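Local coordinates for protein biphenyl 2,3-Dioxygenase Beta Subunit (Sphingobium yanoikuyae, PDB 2GBW) that probably serves as the beta subunit of a ring-hydroxylating dioxygenase that acts on biphenyl, in a hexameric assembly with larger partner chains, at residues L144-G148 with N149-V153; E52-L55 with T56-R60. All coordinates share one frame; numbering follows the deposited sequence.

Contact 1 of 2, residues L144-G148 with N149-V153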
loop_
_atom_site.group_PDB
_atom_site.type_symbol
_atom_site.label_atom_id
_atom_site.label_comp_id
_atom_site.label_asym_id
_atom_site.label_seq_id
_atom_site.Cartn_x
_atom_site.Cartn_y
_atom_site.Cartn_z
ATOM N N LEU B 144 34.162 -6.466 15.546
ATOM C CA LEU B 144 35.085 -6.881 14.490
ATOM C C LEU B 144 36.486 -7.010 15.040
ATOM O O LEU B 144 36.846 -6.337 16.015
ATOM C CB LEU B 144 35.153 -5.820 13.407
ATOM C CG LEU B 144 33.880 -5.325 12.707
ATOM C CD1 LEU B 144 34.321 -4.315 11.683
ATOM C CD2 LEU B 144 33.083 -6.424 12.013
ATOM N N ARG B 145 37.297 -7.855 14.417
ATOM C CA ARG B 145 38.740 -7.779 14.657
ATOM C C ARG B 145 39.476 -7.697 13.339
ATOM O O ARG B 145 38.992 -8.114 12.291
ATOM C CB ARG B 145 39.250 -8.967 15.454
ATOM C CG ARG B 145 38.992 -10.298 14.768
ATOM C CD ARG B 145 39.797 -11.428 15.434
ATOM N NE ARG B 145 39.137 -11.851 16.666
ATOM C CZ ARG B 145 38.212 -12.805 16.771
ATOM N NH1 ARG B 145 37.804 -13.504 15.710
ATOM N NH2 ARG B 145 37.682 -13.066 17.957
ATOM N N ARG B 146 40.669 -7.139 13.422
ATOM C CA ARG B 146 41.568 -7.041 12.298
ATOM C C ARG B 146 42.005 -8.428 11.858
ATOM O O ARG B 146 42.315 -9.285 12.681
ATOM C CB ARG B 146 42.791 -6.210 12.677
ATOM C CG ARG B 146 42.554 -4.708 12.558
ATOM C CD ARG B 146 42.209 -4.064 13.909
ATOM N NE ARG B 146 42.111 -2.596 13.815
ATOM C CZ ARG B 146 41.838 -1.786 14.837
ATOM N NH1 ARG B 146 41.658 -2.277 16.061
ATOM N NH2 ARG B 146 41.743 -0.478 14.632
ATOM N N ASP B 147 41.980 -8.640 10.549
ATOM C CA ASP B 147 42.388 -9.892 9.960
ATOM C C ASP B 147 43.160 -9.575 8.678
ATOM O O ASP B 147 42.585 -9.190 7.668
ATOM C CB ASP B 147 41.159 -10.756 9.684
ATOM C CG ASP B 147 41.537 -12.162 9.268
ATOM O OD1 ASP B 147 41.924 -12.983 10.149
ATOM O OD2 ASP B 147 41.472 -12.421 8.042
ATOM N N GLY B 148 44.482 -9.686 8.748
ATOM C CA GLY B 148 45.350 -9.293 7.636
ATOM C C GLY B 148 45.247 -7.801 7.375
ATOM O O GLY B 148 45.434 -6.988 8.286
ATOM N N ASN B 149 44.945 -7.442 6.128
ATOM C CA ASN B 149 44.731 -6.038 5.762
ATOM C C ASN B 149 43.259 -5.661 5.829
ATOM O O ASN B 149 42.887 -4.574 5.367
ATOM C CB ASN B 149 45.280 -5.733 4.352
ATOM C CG ASN B 149 46.485 -4.791 4.382
ATOM O OD1 ASN B 149 47.476 -5.043 5.085
ATOM N ND2 ASN B 149 46.397 -3.692 3.612
ATOM N N GLY B 150 42.415 -6.529 6.403
ATOM C CA GLY B 150 40.987 -6.240 6.549
ATOM C C GLY B 150 40.444 -6.557 7.940
ATOM O O GLY B 150 41.134 -6.397 8.951
ATOM N N PHE B 151 39.202 -7.032 7.984
ATOM C CA PHE B 151 38.509 -7.341 9.229
ATOM C C PHE B 151 37.722 -8.614 9.050
ATOM O O PHE B 151 37.400 -8.969 7.924
ATOM C CB PHE B 151 37.503 -6.223 9.564
ATOM C CG PHE B 151 38.146 -4.887 9.703
ATOM C CD1 PHE B 151 38.324 -4.078 8.589
ATOM C CD2 PHE B 151 38.653 -4.472 10.927
ATOM C CE1 PHE B 151 38.955 -2.854 8.700
ATOM C CE2 PHE B 151 39.321 -3.261 11.046
ATOM C CZ PHE B 151 39.441 -2.436 9.929
ATOM N N LYS B 152 37.401 -9.280 10.166
ATOM C CA LYS B 152 36.339 -10.268 10.218
ATOM C C LYS B 152 35.386 -9.999 11.358
ATOM O O LYS B 152 35.789 -9.560 12.411
ATOM C CB LYS B 152 36.927 -11.669 10.345
ATOM C CG LYS B 152 37.678 -12.110 9.076
ATOM C CD LYS B 152 38.115 -13.575 9.151
ATOM C CE LYS B 152 38.804 -13.998 7.857
ATOM N NZ LYS B 152 39.353 -15.382 7.937
ATOM N N VAL B 153 34.100 -10.296 11.158
ATOM C CA VAL B 153 33.146 -10.105 12.243
ATOM C C VAL B 153 33.135 -11.373 13.111
ATOM O O VAL B 153 33.145 -12.502 12.588
ATOM C CB VAL B 153 31.750 -9.715 11.698
ATOM C CG1 VAL B 153 31.160 -10.820 10.766
ATOM C CG2 VAL B 153 30.733 -9.417 12.848
HETATM O O HOH W 1 41.374 -15.596 9.899
#
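The ring of Phe151 and the guanidinium of Arg146 are the flat groups that meet here, on side chains running next to each other in the same direction with their planes tilted 39° apart. CG, CD and NE of Arg146 all lie near Phe151 CE2, CG nearest at 3.9 Å. The charged end carries on past the ring to the carbonyl of Gly114 and the carboxylate of Glu110, while Ile16 of helix 10-28 and Leu116 also pack on the phenylalanine. On the same side of the hairpin, Leu144 lays CD2 against Val153 CB at 3.6 Å.

Asp147 and Lys152 meet on the other side. Asp147 CG stands anti to the backbone N (chi1 -171°), which brings its carboxylate over the extended lysine chain, OD2 coming within 3.1 Å of Lys152 CE. The salt bridge from OD2 to Lys152 NZ is long, 3.6 Å, and a water adds a second link, donating to Asp147 OD1 and accepting from Lys152 NZ, which also reaches the carbonyl of Gln37.

Between the two strands, Arg145 and Lys152 exchange both backbone hydrogen bonds, as do Asp147 and Gly150 next to the turn. In this beta hairpin with a two-residue type II' turn, Gly148 has a positive phi (64°), which suits glycine. The chemistry is thus split: on one face Phe151 and Arg146 pack against helix 10-28, and Leu144 and Val153 against neighbouring strands; the opposite face carries a water-assisted ion pair, probably weaker than a direct one, beside Arg145, which is salt-bridged to Asp43.

Contact 2 of 2, residues E52-L55 with T56-R60; sequences EQRL and TRDRR
Glu52 and Arg60 reach across the loop to form a salt bridge, OE2 to NH1 at 3.3 Å, and this joins two arginine-carboxylate pairs into one network. In the first pair Arg54 grips Glu52 side-on, NE and NH2 both donating to OE2; the NE bond is 2.8 Å. In the second, Arg60 holds Asp58 side-on with one nitrogen to each oxygen: NE to the syn lone pair of OD1 at 2.9 Å, and NH2 to OD2 from above the carboxylate plane.

Stacking links the pairs. The Arg54 guanidinium lies flat on that of Arg60, centres 4.0 Å apart and planes at 24°, and Arg60 CB also lies over the Arg54 guanidinium, near Arg54 NH1. Extended from CG to NE, Arg54 spans the loop to get there. Glu52 OE2, close to both cations, probably offsets their like charge. An alanine in place of Arg54 would probably leave Glu52 without its two-nitrogen grip and one face of the Arg60 guanidinium without its stacking partner.

Backbone and water bonds shape the rest. Asp58 N donates to Leu55 O at 3.1 Å, closing a type I turn, and one water bridges Leu55 N to Asp58 OD2. Leu55 CD1 lies over one face of the Arg57 guanidinium, 3.7 Å from Arg57 NH2, a methyl-on-cation contact.

Glu52 and Arg60 are also hydrogen-bonded to a chain of a different protein, probably the alpha subunit, and Thr56 OG1 to Asp94 of the second copy of this protein. Asp58 OD1 further accepts from Arg60 N, which makes an Asx turn that starts at Asp58, the last residue of the beta turn: a salt-bridged surface loop built into a subunit interface.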
loop_
_atom_site.group_PDB
_atom_site.type_symbol
_atom_site.label_atom_id
_atom_site.label_comp_id
_atom_site.label_asym_id
_atom_site.label_seq_id
_atom_site.Cartn_x
_atom_site.Cartn_y
_atom_site.Cartn_z
ATOM N N GLU B 52 9.802 -8.240 21.924
ATOM C CA GLU B 52 8.375 -8.064 22.019
ATOM C C GLU B 52 8.064 -6.602 22.406
ATOM O O GLU B 52 8.920 -5.841 22.905
ATOM C CB GLU B 52 7.784 -9.127 22.961
ATOM C CG GLU B 52 8.107 -8.910 24.376
ATOM C CD GLU B 52 7.516 -9.956 25.282
ATOM O OE1 GLU B 52 6.519 -10.601 24.887
ATOM O OE2 GLU B 52 8.044 -10.112 26.395
ATOM N N GLN B 53 6.841 -6.188 22.117
ATOM C CA GLN B 53 6.341 -4.894 22.568
ATOM C C GLN B 53 5.904 -4.999 24.039
ATOM O O GLN B 53 5.036 -5.795 24.410
ATOM C CB GLN B 53 5.175 -4.429 21.715
ATOM C CG GLN B 53 5.473 -4.220 20.227
ATOM C CD GLN B 53 6.433 -3.068 19.972
ATOM O OE1 GLN B 53 7.313 -2.800 20.773
ATOM N NE2 GLN B 53 6.268 -2.386 18.849
ATOM N N ARG B 54 6.564 -4.236 24.877
ATOM C CA ARG B 54 6.287 -4.267 26.300
ATOM C C ARG B 54 6.003 -2.890 26.771
ATOM O O ARG B 54 6.590 -1.930 26.253
ATOM C CB ARG B 54 7.515 -4.719 27.052
ATOM C CG ARG B 54 7.900 -6.131 26.779
ATOM C CD ARG B 54 9.165 -6.505 27.529
ATOM N NE ARG B 54 9.500 -7.895 27.335
ATOM C CZ ARG B 54 10.623 -8.466 27.770
ATOM N NH1 ARG B 54 11.528 -7.769 28.437
ATOM N NH2 ARG B 54 10.840 -9.744 27.520
ATOM N N LEU B 55 5.173 -2.798 27.807
ATOM C CA LEU B 55 4.939 -1.522 28.470
ATOM C C LEU B 55 6.219 -1.072 29.141
ATOM O O LEU B 55 7.006 -1.899 29.635
ATOM C CB LEU B 55 3.820 -1.638 29.500
ATOM C CG LEU B 55 2.455 -1.916 28.883
ATOM C CD1 LEU B 55 1.342 -1.888 29.901
ATOM C CD2 LEU B 55 2.196 -0.902 27.753
ATOM N N THR B 56 6.432 0.243 29.158
ATOM C CA THR B 56 7.552 0.812 29.896
ATOM C C THR B 56 7.670 0.321 31.343
ATOM O O THR B 56 8.775 0.132 31.829
ATOM C CB THR B 56 7.518 2.359 29.887
ATOM O OG1 THR B 56 7.646 2.825 28.534
ATOM C CG2 THR B 56 8.654 2.904 30.703
ATOM N N ARG B 57 6.554 0.091 32.034
ATOM C CA ARG B 57 6.621 -0.326 33.457
ATOM C C ARG B 57 7.204 -1.735 33.689
ATOM O O ARG B 57 7.588 -2.079 34.811
ATOM C CB ARG B 57 5.242 -0.225 34.127
ATOM C CG ARG B 57 4.198 -1.255 33.650
ATOM C CD ARG B 57 3.157 -1.414 34.735
ATOM N NE ARG B 57 1.818 -1.570 34.213
ATOM C CZ ARG B 57 1.153 -0.616 33.554
ATOM N NH1 ARG B 57 1.709 0.589 33.281
ATOM N NH2 ARG B 57 -0.075 -0.884 33.145
ATOM N N ASP B 58 7.239 -2.544 32.629
ATOM C CA ASP B 58 7.779 -3.890 32.666
ATOM C C ASP B 58 9.275 -3.868 32.978
ATOM O O ASP B 58 10.031 -3.187 32.309
ATOM C CB ASP B 58 7.577 -4.535 31.292
ATOM C CG ASP B 58 7.656 -6.005 31.339
ATOM O OD1 ASP B 58 8.738 -6.552 31.586
ATOM O OD2 ASP B 58 6.601 -6.622 31.133
ATOM N N ARG B 59 9.697 -4.625 33.982
ATOM C CA ARG B 59 11.097 -4.591 34.396
ATOM C C ARG B 59 11.901 -5.815 33.934
ATOM O O ARG B 59 13.086 -5.964 34.293
ATOM C CB ARG B 59 11.192 -4.401 35.918
ATOM C CG ARG B 59 10.431 -3.169 36.410
ATOM C CD ARG B 59 10.512 -2.959 37.928
ATOM N NE ARG B 59 11.755 -2.267 38.308
ATOM C CZ ARG B 59 12.910 -2.874 38.599
ATOM N NH1 ARG B 59 13.008 -4.207 38.571
ATOM N NH2 ARG B 59 13.979 -2.151 38.917
ATOM N N ARG B 60 11.283 -6.653 33.107
ATOM C CA ARG B 60 11.925 -7.860 32.596
ATOM C C ARG B 60 13.141 -7.522 31.743
ATOM O O ARG B 60 13.204 -6.468 31.082
ATOM C CB ARG B 60 10.951 -8.694 31.773
ATOM C CG ARG B 60 9.882 -9.330 32.600
ATOM C CD ARG B 60 8.963 -10.164 31.762
ATOM N NE ARG B 60 8.112 -9.314 30.943
ATOM C CZ ARG B 60 7.415 -9.722 29.884
ATOM N NH1 ARG B 60 7.481 -10.986 29.479
ATOM N NH2 ARG B 60 6.660 -8.848 29.209
HETATM O O HOH W 2 11.237 -5.216 30.166
HETATM O O HOH W 3 4.640 -5.318 29.190
HETATM O O HOH W 4 9.657 -2.068 29.160
#

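How the contacts relate
Contact 1 and contact 2 sit far apart in the chain, their centres 37 Å from each other and their nearest atoms about 23 Å apart, so neither touches the other. Contact 1 is the tip of the hairpin of strands 132-147 and 150-160 in the main sheet; contact 2 belongs to the long loop after strand 44-49, the strand that runs parallel to 150-160. Only contact 1 comes near a metal site: the side chain of Phe151 is about 4 Å from that of His19, a zinc ligand seen for this protein, although no zinc is bound to this chain here. Contact 2 instead faces other subunits, which do not touch contact 1.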